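Long-range contacts in ubiquitin conjugating enzyme (Agrocybe aegerita, PDB 3WE5), which probably accepts activated ubiquitin as a thioester from an E1 enzyme and passes it on to target proteins, as E2 conjugating enzymes do: residues Lys55-Ile60 with Ala72-Phe77; Gln76-Ala81 with Ala157-Lys162. All coordinates share one frame; numbering follows the deposited sequence.

Interaction 1 (Lys55-Ile60 with Ala72-Phe77)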
loop_
_atom_site.group_PDB
_atom_site.type_symbol
_atom_site.label_atom_id
_atom_site.label_comp_id
_atom_site.label_asym_id
_atom_site.label_seq_id
_atom_site.Cartn_x
_atom_site.Cartn_y
_atom_site.Cartn_z
ATOM N N LYS A 55 5.383 27.911 4.633
ATOM C CA LYS A 55 5.373 26.638 5.362
ATOM C C LYS A 55 4.595 26.786 6.665
ATOM O O LYS A 55 4.913 27.650 7.482
ATOM C CB LYS A 55 6.810 26.154 5.666
ATOM C CG LYS A 55 6.872 24.744 6.255
ATOM C CD LYS A 55 8.320 24.224 6.345
ATOM C CE LYS A 55 9.145 25.040 7.319
ATOM N NZ LYS A 55 8.577 24.994 8.707
ATOM N N TRP A 56 3.605 25.905 6.865
ATOM C CA TRP A 56 2.847 25.862 8.118
ATOM C C TRP A 56 2.948 24.475 8.748
ATOM O O TRP A 56 3.129 23.460 8.064
ATOM C CB TRP A 56 1.351 26.152 7.863
ATOM C CG TRP A 56 0.996 27.542 7.397
ATOM C CD1 TRP A 56 1.841 28.609 7.195
ATOM C CD2 TRP A 56 -0.321 28.002 7.094
ATOM N NE1 TRP A 56 1.115 29.711 6.772
ATOM C CE2 TRP A 56 -0.216 29.362 6.705
ATOM C CE3 TRP A 56 -1.590 27.393 7.116
ATOM C CZ2 TRP A 56 -1.335 30.126 6.315
ATOM C CZ3 TRP A 56 -2.703 28.149 6.723
ATOM C CH2 TRP A 56 -2.569 29.516 6.344
ATOM N N LEU A 57 2.828 24.429 10.076
ATOM C CA LEU A 57 2.818 23.163 10.805
ATOM C C LEU A 57 1.563 23.048 11.679
ATOM O O LEU A 57 1.171 24.003 12.354
ATOM C CB LEU A 57 4.027 23.104 11.743
ATOM C CG LEU A 57 5.403 23.095 11.084
ATOM C CD1 LEU A 57 6.489 23.216 12.189
ATOM C CD2 LEU A 57 5.613 21.850 10.263
ATOM N N PHE A 58 0.959 21.860 11.653
ATOM C CA PHE A 58 -0.163 21.494 12.525
ATOM C C PHE A 58 0.190 20.236 13.333
ATOM O O PHE A 58 1.044 19.454 12.940
ATOM C CB PHE A 58 -1.399 21.149 11.675
ATOM C CG PHE A 58 -1.994 22.305 10.960
ATOM C CD1 PHE A 58 -1.444 22.753 9.762
ATOM C CD2 PHE A 58 -3.110 22.960 11.467
ATOM C CE1 PHE A 58 -2.004 23.829 9.093
ATOM C CE2 PHE A 58 -3.682 24.033 10.808
ATOM C CZ PHE A 58 -3.105 24.483 9.608
ATOM N N THR A 59 -0.481 20.040 14.465
ATOM C CA THR A 59 -0.527 18.696 15.047
ATOM C C THR A 59 -1.880 18.078 14.727
ATOM O O THR A 59 -2.883 18.778 14.683
ATOM C CB THR A 59 -0.265 18.672 16.545
ATOM O OG1 THR A 59 -1.234 19.465 17.218
ATOM C CG2 THR A 59 1.122 19.200 16.845
ATOM N N ILE A 60 -1.867 16.769 14.487
ATOM C CA ILE A 60 -3.076 16.026 14.140
ATOM C C ILE A 60 -3.212 14.893 15.151
ATOM O O ILE A 60 -2.317 14.035 15.278
ATOM C CB ILE A 60 -2.954 15.406 12.758
ATOM C CG1 ILE A 60 -2.733 16.492 11.686
ATOM C CG2 ILE A 60 -4.184 14.535 12.436
ATOM C CD1 ILE A 60 -3.854 17.516 11.571
ATOM N N ALA A 72 -0.153 12.382 18.855
ATOM C CA ALA A 72 -0.211 13.596 18.050
ATOM C C ALA A 72 0.922 13.582 17.025
ATOM O O ALA A 72 2.093 13.411 17.382
ATOM C CB ALA A 72 -0.112 14.834 18.922
ATOM N N TYR A 73 0.575 13.756 15.755
ATOM C CA TYR A 73 1.577 13.735 14.697
ATOM C C TYR A 73 1.721 15.125 14.158
ATOM O O TYR A 73 0.762 15.872 14.126
ATOM C CB TYR A 73 1.148 12.794 13.573
ATOM C CG TYR A 73 1.038 11.383 14.072
ATOM C CD1 TYR A 73 2.154 10.572 14.108
ATOM C CD2 TYR A 73 -0.175 10.878 14.534
ATOM C CE1 TYR A 73 2.086 9.294 14.572
ATOM C CE2 TYR A 73 -0.255 9.570 15.012
ATOM C CZ TYR A 73 0.890 8.793 15.026
ATOM O OH TYR A 73 0.880 7.483 15.480
ATOM N N THR A 74 2.919 15.463 13.696
ATOM C CA THR A 74 3.134 16.795 13.142
ATOM C C THR A 74 3.012 16.723 11.627
ATOM O O THR A 74 3.650 15.886 10.984
ATOM C CB THR A 74 4.515 17.314 13.558
ATOM O OG1 THR A 74 4.525 17.475 14.986
ATOM C CG2 THR A 74 4.824 18.647 12.916
ATOM N N LEU A 75 2.180 17.607 11.084
ATOM C CA LEU A 75 1.871 17.652 9.643
ATOM C C LEU A 75 2.345 18.990 9.088
ATOM O O LEU A 75 2.007 20.048 9.621
ATOM C CB LEU A 75 0.359 17.506 9.442
ATOM C CG LEU A 75 -0.185 17.399 8.012
ATOM C CD1 LEU A 75 0.339 16.116 7.348
ATOM C CD2 LEU A 75 -1.730 17.413 8.017
ATOM N N GLN A 76 3.129 18.928 8.008
ATOM C CA GLN A 76 3.704 20.127 7.400
ATOM C C GLN A 76 3.041 20.401 6.057
ATOM O O GLN A 76 2.811 19.469 5.288
ATOM C CB GLN A 76 5.202 19.886 7.208
ATOM C CG GLN A 76 5.995 21.008 6.513
ATOM C CD GLN A 76 7.431 20.538 6.283
ATOM O OE1 GLN A 76 8.237 20.548 7.202
ATOM N NE2 GLN A 76 7.725 20.052 5.084
ATOM N N PHE A 77 2.691 21.663 5.832
ATOM C CA PHE A 77 2.203 22.154 4.539
ATOM C C PHE A 77 3.257 23.071 3.955
ATOM O O PHE A 77 3.708 23.988 4.631
ATOM C CB PHE A 77 0.932 22.971 4.733
ATOM C CG PHE A 77 -0.259 22.136 5.053
ATOM C CD1 PHE A 77 -0.396 21.568 6.299
ATOM C CD2 PHE A 77 -1.245 21.920 4.096
ATOM C CE1 PHE A 77 -1.523 20.764 6.590
ATOM C CE2 PHE A 77 -2.331 21.151 4.371
ATOM C CZ PHE A 77 -2.473 20.553 5.611
HETATM O O HOH W 1 9.017 22.117 9.316
#

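Interaction 2 (Gln76-Ala81 with Ala157-Lys162)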
loop_
_atom_site.group_PDB
_atom_site.type_symbol
_atom_site.label_atom_id
_atom_site.label_comp_id
_atom_site.label_asym_id
_atom_site.label_seq_id
_atom_site.Cartn_x
_atom_site.Cartn_y
_atom_site.Cartn_z
ATOM N N GLN A 76 3.129 18.928 8.008
ATOM C CA GLN A 76 3.704 20.127 7.400
ATOM C C GLN A 76 3.041 20.401 6.057
ATOM O O GLN A 76 2.811 19.469 5.288
ATOM C CB GLN A 76 5.202 19.886 7.208
ATOM C CG GLN A 76 5.995 21.008 6.513
ATOM C CD GLN A 76 7.431 20.538 6.283
ATOM O OE1 GLN A 76 8.237 20.548 7.202
ATOM N NE2 GLN A 76 7.725 20.052 5.084
ATOM N N PHE A 77 2.691 21.663 5.832
ATOM C CA PHE A 77 2.203 22.154 4.539
ATOM C C PHE A 77 3.257 23.071 3.955
ATOM O O PHE A 77 3.708 23.988 4.631
ATOM C CB PHE A 77 0.932 22.971 4.733
ATOM C CG PHE A 77 -0.259 22.136 5.053
ATOM C CD1 PHE A 77 -0.396 21.568 6.299
ATOM C CD2 PHE A 77 -1.245 21.920 4.096
ATOM C CE1 PHE A 77 -1.523 20.764 6.590
ATOM C CE2 PHE A 77 -2.331 21.151 4.371
ATOM C CZ PHE A 77 -2.473 20.553 5.611
ATOM N N ARG A 78 3.625 22.846 2.699
ATOM C CA ARG A 78 4.432 23.831 1.966
ATOM C C ARG A 78 3.662 24.358 0.765
ATOM O O ARG A 78 3.030 23.570 0.039
ATOM C CB ARG A 78 5.766 23.203 1.531
ATOM C CG ARG A 78 6.773 23.105 2.658
ATOM C CD ARG A 78 8.129 22.619 2.170
ATOM N NE ARG A 78 8.108 21.189 1.903
ATOM C CZ ARG A 78 9.120 20.517 1.368
ATOM N NH1 ARG A 78 10.230 21.157 1.009
ATOM N NH2 ARG A 78 9.020 19.211 1.181
ATOM N N PHE A 79 3.706 25.672 0.560
ATOM C CA PHE A 79 2.914 26.351 -0.488
ATOM C C PHE A 79 3.828 26.976 -1.532
ATOM O O PHE A 79 4.783 27.674 -1.175
ATOM C CB PHE A 79 2.032 27.460 0.119
ATOM C CG PHE A 79 1.244 27.013 1.340
ATOM C CD1 PHE A 79 0.108 26.226 1.185
ATOM C CD2 PHE A 79 1.650 27.365 2.617
ATOM C CE1 PHE A 79 -0.606 25.762 2.307
ATOM C CE2 PHE A 79 0.915 26.940 3.744
ATOM C CZ PHE A 79 -0.202 26.139 3.577
ATOM N N ASP A 80 3.558 26.739 -2.813
ATOM C CA ASP A 80 4.324 27.468 -3.842
ATOM C C ASP A 80 3.573 28.708 -4.320
ATOM O O ASP A 80 2.496 29.020 -3.813
ATOM C CB ASP A 80 4.763 26.543 -4.990
ATOM C CG ASP A 80 3.600 25.999 -5.805
ATOM O OD1 ASP A 80 2.577 26.691 -5.958
ATOM O OD2 ASP A 80 3.704 24.867 -6.317
ATOM N N ALA A 81 4.113 29.434 -5.297
ATOM C CA ALA A 81 3.518 30.710 -5.679
ATOM C C ALA A 81 2.200 30.593 -6.443
ATOM O O ALA A 81 1.531 31.613 -6.673
ATOM C CB ALA A 81 4.522 31.545 -6.491
ATOM N N ALA A 157 13.126 8.814 -3.068
ATOM C CA ALA A 157 12.156 9.905 -2.910
ATOM C C ALA A 157 12.774 11.309 -2.836
ATOM O O ALA A 157 13.736 11.542 -2.103
ATOM C CB ALA A 157 11.254 9.646 -1.704
ATOM N N PRO A 158 12.194 12.257 -3.583
ATOM C CA PRO A 158 12.668 13.643 -3.658
ATOM C C PRO A 158 12.283 14.451 -2.419
ATOM O O PRO A 158 11.417 14.004 -1.656
ATOM C CB PRO A 158 11.917 14.182 -4.869
ATOM C CG PRO A 158 10.624 13.425 -4.855
ATOM C CD PRO A 158 10.968 12.047 -4.374
ATOM N N ASP A 159 12.912 15.615 -2.230
ATOM C CA ASP A 159 12.617 16.482 -1.085
ATOM C C ASP A 159 11.136 16.798 -1.009
ATOM O O ASP A 159 10.505 16.675 0.044
ATOM C CB ASP A 159 13.387 17.809 -1.165
ATOM C CG ASP A 159 12.925 18.817 -0.105
ATOM O OD1 ASP A 159 13.220 18.601 1.091
ATOM O OD2 ASP A 159 12.265 19.819 -0.462
ATOM N N ASN A 160 10.594 17.209 -2.146
ATOM C CA ASN A 160 9.209 17.604 -2.226
ATOM C C ASN A 160 8.406 16.428 -2.751
ATOM O O ASN A 160 8.710 15.901 -3.817
ATOM C CB ASN A 160 9.079 18.812 -3.149
ATOM C CG ASN A 160 7.827 19.607 -2.885
ATOM O OD1 ASN A 160 6.730 19.166 -3.219
ATOM N ND2 ASN A 160 7.980 20.789 -2.291
ATOM N N PRO A 161 7.381 16.005 -1.996
ATOM C CA PRO A 161 6.591 14.822 -2.347
ATOM C C PRO A 161 5.766 15.015 -3.612
ATOM O O PRO A 161 5.245 14.035 -4.154
ATOM C CB PRO A 161 5.663 14.663 -1.148
ATOM C CG PRO A 161 5.496 16.060 -0.625
ATOM C CD PRO A 161 6.847 16.690 -0.802
ATOM N N LYS A 162 5.645 16.253 -4.078
ATOM C CA LYS A 162 4.888 16.510 -5.303
ATOM C C LYS A 162 5.655 16.003 -6.527
ATOM O O LYS A 162 5.085 15.818 -7.602
ATOM C CB LYS A 162 4.542 17.999 -5.442
ATOM C CG LYS A 162 3.711 18.554 -4.283
ATOM C CD LYS A 162 3.239 19.978 -4.549
ATOM C CE LYS A 162 2.368 20.037 -5.786
ATOM N NZ LYS A 162 1.920 21.418 -6.051
#

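Interaction 1 (Lys55-Ile60 with Ala72-Phe77)
F58 and F77 meet on the buried face of a two-stranded antiparallel hairpin, CD1 of F58 lying 3.7 Å from CE1 of F77. The rings are oblique, neither stacked nor edge-to-face, their planes 68° apart. They belong to diagonal positions: F58 is the hydrogen-bonded partner of L75, and F77 that of W56. Both phenylalanines set CG anti to their own carbonyl carbon (chi1 -68° and -73°), which brings the two rings together over that face. Further along the same face, I60 lays CG1 against CD2 of L75 at 3.9 Å.

The other face is more polar. The CD2 branch of L57 rests on CB of Q76 at 3.7 Å, the two side chains running alongside each other. Beside them the K55 chain bends at its last two torsions, and a water bridges its NZ to OE1 of Q76, donating to OE1 over 2.7 Å. Six backbone N-H···O bonds, with N to O distances of 2.8–2.9 Å, two at each of the pairs W56–F77, F58–L75 and I60–Y73, fix this register.

Strands 45-49 and 89-92 flank the hairpin in the four-stranded E2 sheet. Helix 127-140 covers the phenylalanine face, with V127 touching both side chains and V130 and C131 packing on F77.

Interaction 2 (Gln76-Ala81 with Ala157-Lys162)
A single guanidinium group takes hold of both the side chain and the backbone of one residue: R78 meets D159 end-on, NH1 on the carboxylate and NH2 on the main-chain carbonyl. The salt bridge from NH1 to OD2 of D159 is short and nearly straight, 2.8 Å with 169° at the hydrogen. It arrives on the syn side of OD2, somewhat out of the carboxylate plane, although the carboxylate stands almost at right angles to the guanidinium, the planes 82° apart. The bond from NH2 to O of D159 is longer, 3.2 Å, and its donor sits above the carbonyl plane. A bend at chi3 (-75°) turns the R78 head so that both acceptors lie close to its plane.

N160 comes over one face of the guanidinium, its ND2 3.8 Å from CZ. The other end of that amide is held by its own loop: OD1 accepts from N of K162 at 3.2 Å, an Asx turn that settles how the side chain is oriented. At the very end of the modelled chain, NZ of K162 and OD2 of D80 form a long salt bridge of 3.9 Å; NZ also bonds to S87 O, while OD1 of D80 is taken by S86 OG.

NH2 of R78 also bonds to Q91 OE1. Shared among carboxylate, carbonyl and amide oxygens, the arginine's charge probably stays well compensated at this surface, tying the loop after helix 150-156 to the sheet.

Strand 72-78 serves both contacts; the ranges overlap at Q76 and F77, but R78 and D80 carry the contact with 157-162. Interaction 1 lies near the middle of the chain and joins neighbouring strands through regular backbone pairing and a largely apolar face; interaction 2 sits at the surface, where the end of that strand and the loop after it meet a segment without regular structure, far away in sequence, through charged and amide groups. The two also touch directly: CG of W56 packs on CE2 of F79 at 3.7 Å, and K55 lies beside R78. The hairpin of interaction 1 ends at R78, and the loop beyond carries D80, the two charges interaction 2 uses.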